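Local coordinates for macrophage migration inhibitory factor (Oncomelania hupensis, PDB 6LR3), which belongs to the macrophage migration inhibitory factor family, whose small alpha/beta subunits assemble three together, their sheets running on from one chain into the next, at residues V3-T8 against D41-A46; I48-D53 against R92-I97; T61-G66 against R98-P103. All coordinates share one frame; numbering follows the deposited sequence.

Contact 1 of 3, residues V3-T8 against D41-A46; sequences VITVNT and DLRSGA. With SO4 (sulfate ion), chain N.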
loop_
_atom_site.group_PDB
_atom_site.type_symbol
_atom_site.label_atom_id
_atom_site.label_comp_id
_atom_site.label_asym_id
_atom_site.label_seq_id
_atom_site.Cartn_x
_atom_site.Cartn_y
_atom_site.Cartn_z
ATOM N N VAL B 3 -5.357 -5.001 -8.800
ATOM C CA VAL B 3 -5.083 -5.441 -7.414
ATOM C C VAL B 3 -6.197 -4.868 -6.544
ATOM O O VAL B 3 -6.337 -3.645 -6.477
ATOM C CB VAL B 3 -3.695 -5.039 -6.899
ATOM C CG1 VAL B 3 -3.507 -5.520 -5.476
ATOM C CG2 VAL B 3 -2.580 -5.519 -7.801
ATOM N N ILE B 4 -6.908 -5.730 -5.844
ATOM C CA ILE B 4 -7.866 -5.323 -4.797
ATOM C C ILE B 4 -7.216 -5.615 -3.460
ATOM O O ILE B 4 -6.934 -6.773 -3.187
ATOM C CB ILE B 4 -9.200 -6.087 -4.904
ATOM C CG1 ILE B 4 -9.705 -6.262 -6.338
ATOM C CG2 ILE B 4 -10.237 -5.388 -4.005
ATOM C CD1 ILE B 4 -9.820 -4.973 -7.121
ATOM N N THR B 5 -6.992 -4.595 -2.666
ATOM C CA THR B 5 -6.391 -4.713 -1.321
ATOM C C THR B 5 -7.472 -4.389 -0.312
ATOM O O THR B 5 -8.106 -3.338 -0.429
ATOM C CB THR B 5 -5.170 -3.806 -1.182
ATOM O OG1 THR B 5 -4.273 -4.121 -2.265
ATOM C CG2 THR B 5 -4.507 -3.989 0.165
ATOM N N VAL B 6 -7.709 -5.294 0.616
ATOM C CA VAL B 6 -8.747 -5.111 1.657
ATOM C C VAL B 6 -8.037 -5.065 3.006
ATOM O O VAL B 6 -7.459 -6.081 3.394
ATOM C CB VAL B 6 -9.799 -6.217 1.601
ATOM C CG1 VAL B 6 -10.819 -6.062 2.693
ATOM C CG2 VAL B 6 -10.496 -6.227 0.246
ATOM N N ASN B 7 -8.060 -3.903 3.651
ATOM C CA ASN B 7 -7.493 -3.721 5.010
ATOM C C ASN B 7 -8.675 -3.691 5.980
ATOM O O ASN B 7 -9.467 -2.753 5.939
ATOM C CB ASN B 7 -6.678 -2.438 5.119
ATOM C CG ASN B 7 -5.591 -2.380 4.076
ATOM O OD1 ASN B 7 -4.568 -3.073 4.208
ATOM N ND2 ASN B 7 -5.811 -1.608 3.008
ATOM N N THR B 8 -8.816 -4.708 6.816
ATOM C CA THR B 8 -9.954 -4.761 7.760
ATOM C C THR B 8 -9.482 -5.261 9.112
ATOM O O THR B 8 -8.596 -6.114 9.170
ATOM C CB THR B 8 -11.095 -5.616 7.196
ATOM O OG1 THR B 8 -12.189 -5.495 8.122
ATOM C CG2 THR B 8 -10.689 -7.077 6.992
ATOM N N ASP B 41 -5.619 -9.088 -2.202
ATOM C CA ASP B 41 -4.691 -9.087 -1.053
ATOM C C ASP B 41 -5.528 -8.734 0.174
ATOM O O ASP B 41 -5.909 -7.566 0.329
ATOM C CB ASP B 41 -3.545 -8.135 -1.359
ATOM C CG ASP B 41 -2.445 -8.115 -0.313
ATOM O OD1 ASP B 41 -2.625 -8.769 0.700
ATOM O OD2 ASP B 41 -1.455 -7.379 -0.562
ATOM N N LEU B 42 -5.869 -9.735 0.967
ATOM C CA LEU B 42 -6.722 -9.565 2.160
ATOM C C LEU B 42 -5.853 -9.423 3.401
ATOM O O LEU B 42 -5.144 -10.347 3.743
ATOM C CB LEU B 42 -7.666 -10.758 2.288
ATOM C CG LEU B 42 -8.540 -10.766 3.538
ATOM C CD1 LEU B 42 -9.396 -9.527 3.650
ATOM C CD2 LEU B 42 -9.391 -12.014 3.558
ATOM N N ARG B 43 -5.916 -8.260 4.016
ATOM C CA ARG B 43 -5.288 -8.006 5.331
ATOM C C ARG B 43 -6.416 -8.031 6.360
ATOM O O ARG B 43 -7.049 -7.007 6.609
ATOM C CB ARG B 43 -4.544 -6.675 5.366
ATOM C CG ARG B 43 -3.318 -6.628 4.468
ATOM C CD ARG B 43 -3.684 -6.323 3.032
ATOM N NE ARG B 43 -2.535 -6.139 2.165
ATOM C CZ ARG B 43 -1.886 -4.996 1.987
ATOM N NH1 ARG B 43 -2.260 -3.878 2.615
ATOM N NH2 ARG B 43 -0.887 -4.960 1.108
ATOM N N SER B 44 -6.674 -9.208 6.894
ATOM C CA SER B 44 -7.712 -9.362 7.945
ATOM C C SER B 44 -7.021 -9.345 9.312
ATOM O O SER B 44 -5.781 -9.548 9.379
ATOM C CB SER B 44 -8.506 -10.609 7.706
ATOM O OG SER B 44 -7.668 -11.714 7.811
ATOM N N GLY B 45 -7.792 -9.040 10.338
ATOM C CA GLY B 45 -7.273 -8.879 11.707
ATOM C C GLY B 45 -6.216 -7.796 11.730
ATOM O O GLY B 45 -5.337 -7.826 12.618
ATOM N N ALA B 46 -6.288 -6.850 10.809
ATOM C CA ALA B 46 -5.319 -5.750 10.699
ATOM C C ALA B 46 -5.510 -4.803 11.874
ATOM O O ALA B 46 -6.649 -4.657 12.367
ATOM C CB ALA B 46 -5.425 -5.060 9.379
HETATM S S SO4 N . 0.133 -1.260 1.315
HETATM O O1 SO4 N . 0.383 -2.545 0.654
HETATM O O2 SO4 N . 1.175 -1.002 2.318
HETATM O O3 SO4 N . -1.141 -1.359 2.024
HETATM O O4 SO4 N . 0.057 -0.213 0.357
HETATM O O HOH W 1 -1.765 -5.254 -2.387
#
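Arg-43 reaches across from strand 41-43 to Thr-5 and Asn-7 of strand 3-8. Its flat guanidinium is met over one face by the methyl CG2 of Thr-5, which sits 3.2 Å above the plane and over its centre, and at the edge by Asn-7. NH1 donates to Asn-7 OD1 (2.9 Å), arriving in the plane of that carbonyl on a lone pair, although amide and guanidinium planes stand 63° apart. A bend at chi2 (82°) folds the arginine alongside its own strand, where Asp-41, two residues back on the same face, takes hold of it. NH2 of Arg-43 forms a salt bridge to Asp-41 OD2 (3.0 Å), approaching from above the carboxylate, and NE adds a weak bond to OD1. A water joins OD2 to Thr-5 OG1, so the threonine serves with both branches. On the opposite face of the sheet, Val-6 CG1 packs on Leu-42 CD1 (3.9 Å), beta-branched and leucine side chains suiting a surface covered by helix 19-31. Beneath lies the regular parallel ladder, from Asp-41 N to Ile-4 O (2.8 Å) through to Thr-8 N on Arg-43 O (2.9 Å). Ala-46 N then turns back to Thr-8 O (2.9 Å) as the strand ends. The tip of Arg-43 grips a sulfate, NH1 to its O3 and NH2 to its O1, and Arg-43 of both other subunits binds the same ion. Asp-41 and the anion would thus be expected to offset the positive charge gathered where three subunits meet.

Contact 2 of 3, residues I48-D53 against R92-I97; sequences IMMGGD and RERIVI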
loop_
_atom_site.group_PDB
_atom_site.type_symbol
_atom_site.label_atom_id
_atom_site.label_comp_id
_atom_site.label_asym_id
_atom_site.label_seq_id
_atom_site.Cartn_x
_atom_site.Cartn_y
_atom_site.Cartn_z
ATOM N N ILE B 48 -6.105 -1.737 12.240
ATOM C CA ILE B 48 -6.637 -0.538 11.577
ATOM C C ILE B 48 -7.819 -0.048 12.406
ATOM O O ILE B 48 -8.724 -0.837 12.732
ATOM C CB ILE B 48 -6.978 -0.803 10.099
ATOM C CG1 ILE B 48 -7.453 0.480 9.430
ATOM C CG2 ILE B 48 -7.985 -1.948 9.906
ATOM C CD1 ILE B 48 -7.496 0.334 7.910
ATOM N N MET B 49 -7.701 1.196 12.849
ATOM C CA MET B 49 -8.787 1.868 13.572
ATOM C C MET B 49 -9.323 2.980 12.688
ATOM O O MET B 49 -8.603 3.485 11.797
ATOM C CB MET B 49 -8.377 2.329 14.966
ATOM C CG MET B 49 -7.515 3.503 15.024
ATOM S SD MET B 49 -7.541 4.384 16.693
ATOM C CE MET B 49 -7.282 3.017 17.812
ATOM N N MET B 50 -10.594 3.297 12.891
ATOM C CA MET B 50 -11.284 4.338 12.129
ATOM C C MET B 50 -12.066 5.174 13.134
ATOM O O MET B 50 -12.741 4.582 13.991
ATOM C CB MET B 50 -12.228 3.685 11.118
ATOM C CG MET B 50 -12.951 4.675 10.255
ATOM S SD MET B 50 -14.216 3.800 9.315
ATOM C CE MET B 50 -14.765 5.121 8.241
ATOM N N GLY B 51 -11.953 6.486 13.041
ATOM C CA GLY B 51 -12.709 7.390 13.935
ATOM C C GLY B 51 -12.245 7.266 15.363
ATOM O O GLY B 51 -13.026 7.600 16.271
ATOM N N GLY B 52 -11.033 6.765 15.586
ATOM C CA GLY B 52 -10.477 6.552 16.933
ATOM C C GLY B 52 -11.109 5.359 17.627
ATOM O O GLY B 52 -10.910 5.225 18.834
ATOM N N ASP B 53 -11.836 4.501 16.918
ATOM C CA ASP B 53 -12.403 3.319 17.614
ATOM C C ASP B 53 -12.209 2.059 16.772
ATOM O O ASP B 53 -11.862 2.140 15.566
ATOM C CB ASP B 53 -13.845 3.562 18.035
ATOM C CG ASP B 53 -14.801 3.535 16.877
ATOM O OD1 ASP B 53 -14.774 2.529 16.149
ATOM O OD2 ASP B 53 -15.556 4.513 16.724
ATOM N N ARG B 92 -21.952 0.104 6.268
ATOM C CA ARG B 92 -21.575 0.907 5.086
ATOM C C ARG B 92 -20.821 2.163 5.534
ATOM O O ARG B 92 -19.873 2.568 4.818
ATOM C CB ARG B 92 -22.796 1.272 4.247
ATOM C CG ARG B 92 -22.450 1.656 2.831
ATOM C CD ARG B 92 -23.669 2.017 2.010
ATOM N NE ARG B 92 -24.566 0.872 1.864
ATOM C CZ ARG B 92 -24.482 -0.063 0.937
ATOM N NH1 ARG B 92 -23.526 -0.058 0.030
ATOM N NH2 ARG B 92 -25.374 -1.042 0.926
ATOM N N GLU B 93 -21.172 2.748 6.683
ATOM C CA GLU B 93 -20.520 3.990 7.152
ATOM C C GLU B 93 -19.172 3.689 7.800
ATOM O O GLU B 93 -18.576 4.632 8.382
ATOM C CB GLU B 93 -21.454 4.763 8.102
ATOM C CG GLU B 93 -21.736 4.027 9.395
ATOM C CD GLU B 93 -23.021 3.206 9.396
ATOM O OE1 GLU B 93 -23.484 2.700 8.317
ATOM O OE2 GLU B 93 -23.551 3.020 10.520
ATOM N N ARG B 94 -18.665 2.453 7.714
ATOM C CA ARG B 94 -17.325 2.091 8.212
ATOM C C ARG B 94 -16.468 1.589 7.046
ATOM O O ARG B 94 -15.474 0.862 7.293
ATOM C CB ARG B 94 -17.435 1.073 9.338
ATOM C CG ARG B 94 -18.105 1.630 10.581
ATOM C CD ARG B 94 -17.209 2.568 11.352
ATOM N NE ARG B 94 -16.146 1.832 12.028
ATOM C CZ ARG B 94 -15.252 2.403 12.824
ATOM N NH1 ARG B 94 -15.285 3.701 13.035
ATOM N NH2 ARG B 94 -14.302 1.683 13.388
ATOM N N ILE B 95 -16.839 1.945 5.819
ATOM C CA ILE B 95 -16.104 1.479 4.601
ATOM C C ILE B 95 -15.641 2.689 3.796
ATOM O O ILE B 95 -16.466 3.509 3.433
ATOM C CB ILE B 95 -16.972 0.555 3.732
ATOM C CG1 ILE B 95 -17.481 -0.638 4.529
ATOM C CG2 ILE B 95 -16.224 0.126 2.486
ATOM C CD1 ILE B 95 -18.600 -1.406 3.841
ATOM N N VAL B 96 -14.355 2.691 3.466
ATOM C CA VAL B 96 -13.759 3.671 2.531
ATOM C C VAL B 96 -12.991 2.873 1.480
ATOM O O VAL B 96 -12.289 1.933 1.829
ATOM C CB VAL B 96 -12.865 4.674 3.261
ATOM C CG1 VAL B 96 -12.029 5.500 2.297
ATOM C CG2 VAL B 96 -13.705 5.579 4.147
ATOM N N ILE B 97 -13.131 3.239 0.231
ATOM C CA ILE B 97 -12.450 2.562 -0.905
ATOM C C ILE B 97 -11.758 3.625 -1.751
ATOM O O ILE B 97 -12.390 4.597 -2.127
ATOM C CB ILE B 97 -13.428 1.719 -1.743
ATOM C CG1 ILE B 97 -14.242 0.747 -0.891
ATOM C CG2 ILE B 97 -12.659 1.026 -2.851
ATOM C CD1 ILE B 97 -15.479 0.197 -1.577
#
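A type I' beta turn, Met-50 to Asp-53, is clasped by Arg-94, which lies just before strand 95-101. Gly-51 and Gly-52 suit the two middle positions, since both take positive phi. The arginine, bent at chi2 and chi3, brings its NH1 to Met-50 O (2.9 Å) from above the carbonyl plane. That oxygen also accepts the turn's own Asp-53 N (3.1 Å) from the other face, so it is held from two sides. Arg-94 NH2 forms a salt bridge with Asp-53 OD1 (2.9 Å), the carboxylate and guanidinium planes turned 21° apart. The same nitrogen makes a long, weak bond to Asp-53 O. NH2 also bonds Asn-55 O, and NE donates to Pro-56 O. Met-50 runs the opposite way beside the arginine: CB lies over one guanidinium face, SD passes Arg-94 CA (3.7 Å), and the terminal CE reaches Val-96 CG2 (4.3 Å). An unbranched, extended methionine is well suited to span this distance. Strand 48-50 also pairs antiparallel with a strand of the third subunit. With Met-50 N bonded to Asp-53 O as well, the turn has the paired backbone bonds of a two-residue beta-hairpin loop.

Contact 3 of 3, residues T61-G66 against R98-P103; sequences TVECIG and RFIPVP. With SO4 (sulfate ion), chain M.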
loop_
_atom_site.group_PDB
_atom_site.type_symbol
_atom_site.label_atom_id
_atom_site.label_comp_id
_atom_site.label_asym_id
_atom_site.label_seq_id
_atom_site.Cartn_x
_atom_site.Cartn_y
_atom_site.Cartn_z
ATOM N N THR B 61 -8.471 -0.743 -1.451
ATOM C CA THR B 61 -7.943 -0.053 -2.635
ATOM C C THR B 61 -8.156 -0.944 -3.862
ATOM O O THR B 61 -8.067 -2.174 -3.783
ATOM C CB THR B 61 -6.492 0.396 -2.460
ATOM O OG1 THR B 61 -5.641 -0.739 -2.359
ATOM C CG2 THR B 61 -6.305 1.278 -1.243
ATOM N N VAL B 62 -8.366 -0.280 -4.985
ATOM C CA VAL B 62 -8.529 -0.911 -6.302
ATOM C C VAL B 62 -7.512 -0.285 -7.233
ATOM O O VAL B 62 -7.646 0.868 -7.534
ATOM C CB VAL B 62 -9.955 -0.733 -6.833
ATOM C CG1 VAL B 62 -10.094 -1.340 -8.216
ATOM C CG2 VAL B 62 -10.976 -1.309 -5.847
ATOM N N GLU B 63 -6.457 -1.021 -7.552
ATOM C CA GLU B 63 -5.403 -0.604 -8.499
ATOM C C GLU B 63 -5.755 -1.218 -9.851
ATOM O O GLU B 63 -5.927 -2.436 -9.936
ATOM C CB GLU B 63 -4.030 -1.027 -8.013
ATOM C CG GLU B 63 -3.571 -0.295 -6.760
ATOM C CD GLU B 63 -2.358 -0.925 -6.092
ATOM O OE1 GLU B 63 -2.570 -1.826 -5.270
ATOM O OE2 GLU B 63 -1.201 -0.552 -6.458
ATOM N N CYS B 64 -5.866 -0.402 -10.878
ATOM C CA CYS B 64 -6.263 -0.895 -12.214
ATOM C C CYS B 64 -5.661 -0.005 -13.295
ATOM O O CYS B 64 -5.625 1.212 -13.112
ATOM C CB CYS B 64 -7.776 -0.942 -12.337
ATOM S SG CYS B 64 -8.340 -1.864 -13.793
ATOM N N ILE B 65 -5.204 -0.626 -14.369
ATOM C CA ILE B 65 -4.806 0.067 -15.607
ATOM C C ILE B 65 -6.101 0.337 -16.383
ATOM O O ILE B 65 -6.781 -0.640 -16.745
ATOM C CB ILE B 65 -3.808 -0.769 -16.421
ATOM C CG1 ILE B 65 -2.560 -1.103 -15.595
ATOM C CG2 ILE B 65 -3.437 -0.009 -17.715
ATOM C CD1 ILE B 65 -1.698 -2.193 -16.255
ATOM N N GLY B 66 -6.441 1.601 -16.586
ATOM C CA GLY B 66 -7.729 2.011 -17.174
ATOM C C GLY B 66 -8.907 1.699 -16.269
ATOM O O GLY B 66 -8.699 1.392 -15.100
ATOM N N ARG B 98 -10.484 3.424 -2.034
ATOM C CA ARG B 98 -9.716 4.306 -2.921
ATOM C C ARG B 98 -9.477 3.562 -4.230
ATOM O O ARG B 98 -9.020 2.420 -4.235
ATOM C CB ARG B 98 -8.401 4.718 -2.284
ATOM C CG ARG B 98 -7.530 5.578 -3.172
ATOM C CD ARG B 98 -6.266 5.979 -2.462
ATOM N NE ARG B 98 -5.381 6.489 -3.480
ATOM C CZ ARG B 98 -4.082 6.320 -3.534
ATOM N NH1 ARG B 98 -3.423 5.737 -2.552
ATOM N NH2 ARG B 98 -3.428 6.743 -4.608
ATOM N N PHE B 99 -9.769 4.250 -5.325
ATOM C CA PHE B 99 -9.561 3.779 -6.705
ATOM C C PHE B 99 -8.263 4.419 -7.203
ATOM O O PHE B 99 -8.114 5.623 -7.150
ATOM C CB PHE B 99 -10.799 4.102 -7.530
ATOM C CG PHE B 99 -12.020 3.375 -7.024
ATOM C CD1 PHE B 99 -12.315 2.112 -7.498
ATOM C CD2 PHE B 99 -12.811 3.919 -6.031
ATOM C CE1 PHE B 99 -13.418 1.419 -7.009
ATOM C CE2 PHE B 99 -13.908 3.218 -5.546
ATOM C CZ PHE B 99 -14.203 1.974 -6.033
ATOM N N ILE B 100 -7.320 3.585 -7.623
ATOM C CA ILE B 100 -5.929 3.985 -7.955
ATOM C C ILE B 100 -5.644 3.638 -9.412
ATOM O O ILE B 100 -5.407 2.482 -9.763
ATOM C CB ILE B 100 -4.922 3.333 -7.004
ATOM C CG1 ILE B 100 -5.300 3.553 -5.535
ATOM C CG2 ILE B 100 -3.525 3.848 -7.340
ATOM C CD1 ILE B 100 -4.350 2.938 -4.544
ATOM N N PRO B 101 -5.627 4.650 -10.291
ATOM C CA PRO B 101 -5.301 4.448 -11.701
ATOM C C PRO B 101 -3.816 4.141 -11.834
ATOM O O PRO B 101 -3.007 4.759 -11.150
ATOM C CB PRO B 101 -5.630 5.774 -12.396
ATOM C CG PRO B 101 -5.992 6.773 -11.296
ATOM C CD PRO B 101 -5.969 6.052 -9.971
ATOM N N VAL B 102 -3.497 3.112 -12.599
ATOM C CA VAL B 102 -2.095 2.678 -12.821
ATOM C C VAL B 102 -1.746 2.888 -14.283
ATOM O O VAL B 102 -2.449 2.388 -15.141
ATOM C CB VAL B 102 -1.913 1.213 -12.421
ATOM C CG1 VAL B 102 -0.466 0.774 -12.670
ATOM C CG2 VAL B 102 -2.352 0.994 -10.992
ATOM N N PRO B 103 -0.677 3.627 -14.599
ATOM C CA PRO B 103 -0.256 3.764 -15.991
ATOM C C PRO B 103 0.251 2.440 -16.565
ATOM O O PRO B 103 1.005 1.760 -15.933
ATOM C CB PRO B 103 0.881 4.801 -15.956
ATOM C CG PRO B 103 0.752 5.444 -14.593
ATOM C CD PRO B 103 0.199 4.356 -13.678
HETATM S S SO4 M . -0.281 4.451 -4.062
HETATM O O1 SO4 M . -0.925 4.828 -2.828
HETATM O O2 SO4 M . 1.079 4.021 -3.766
HETATM O O3 SO4 M . -0.269 5.524 -4.946
HETATM O O4 SO4 M . -0.984 3.329 -4.598
HETATM O O HOH W 2 -4.704 3.836 -15.811
#
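Ile-100 leans from strand 98-101 over its neighbours Thr-61 and Glu-63 of strand 61-64, and its side chain can be followed outward. CB lies beside Glu-63 CG (3.9 Å), the two side chains running the same way. The branch CG2 continues along that glutamate and nears sulfate O4. CG1, set opposite the carbonyl carbon (chi1 -51°), passes above Val-62 O and carries the chain toward the N-terminal end of the strands. The tip CD1 touches Thr-61 CB (3.9 Å) and lies 3.5 Å above the Arg-98 guanidinium, over its centre. Ile-100 CD1 also comes within 3.4 Å of sulfate O4, the oxygen that CG2 nears. Beta-branched isoleucine suits the place: CG2 lies along Glu-63 while the longer CG1-CD1 arm reaches Thr-61 and the flat cation.

Arg-98, stretched out from CG to NE, donates from NH1 to sulfate O1 (2.7 Å), which lies in the guanidinium plane. The same ion is bound by Arg-98 of the second and third subunits. Within the trimer, NH1 of Arg-98 also forms a salt bridge with Glu-63 of the third subunit, and Glu-63 here answers Arg-98 of the second, so both charges find partners across interfaces.

On the reverse face Val-62 CB packs against Phe-99 CD1 (3.8 Å), side by side, beneath helix 70-88. Branched and aromatic groups suit this buried layer. The strands are parallel, linked by Val-62 N to Arg-98 O, Ile-100 N to Val-62 O (2.7 Å), and Cys-64 N to Ile-100 O. Pro-101 costs no bond here, because its nitrogen turns away from strand 61-64; Val-102 N resumes the ladder at Cys-64 O (2.9 Å). Beyond it, a water bridges Gly-66 N and Val-102 O. Two neighbouring parallel strands joined through helix 70-88 make up a beta-alpha-beta crossover.

In the fold
From the N terminus, strand 3-8 leads into helix 19-31, and contact 1 closes this first beta-alpha-beta loop when residues 41-46 return alongside strand 3-8. The chain then opens contact 2 at 48-53 and, soon after, contact 3 at 61-66. Helix 70-88 follows, and residues 92-97 and 98-103 close the two in that order, so contacts 2 and 3 cross while contact 1 stands in series before both. Strands 3-8 and 58-64 are antiparallel neighbours, which places contacts 1 and 3 on the two halves of one four-stranded sheet. Contact 2 ties the turn after strand 48-50 to the start of strand 95-101, an outer strand of the sheet within this chain.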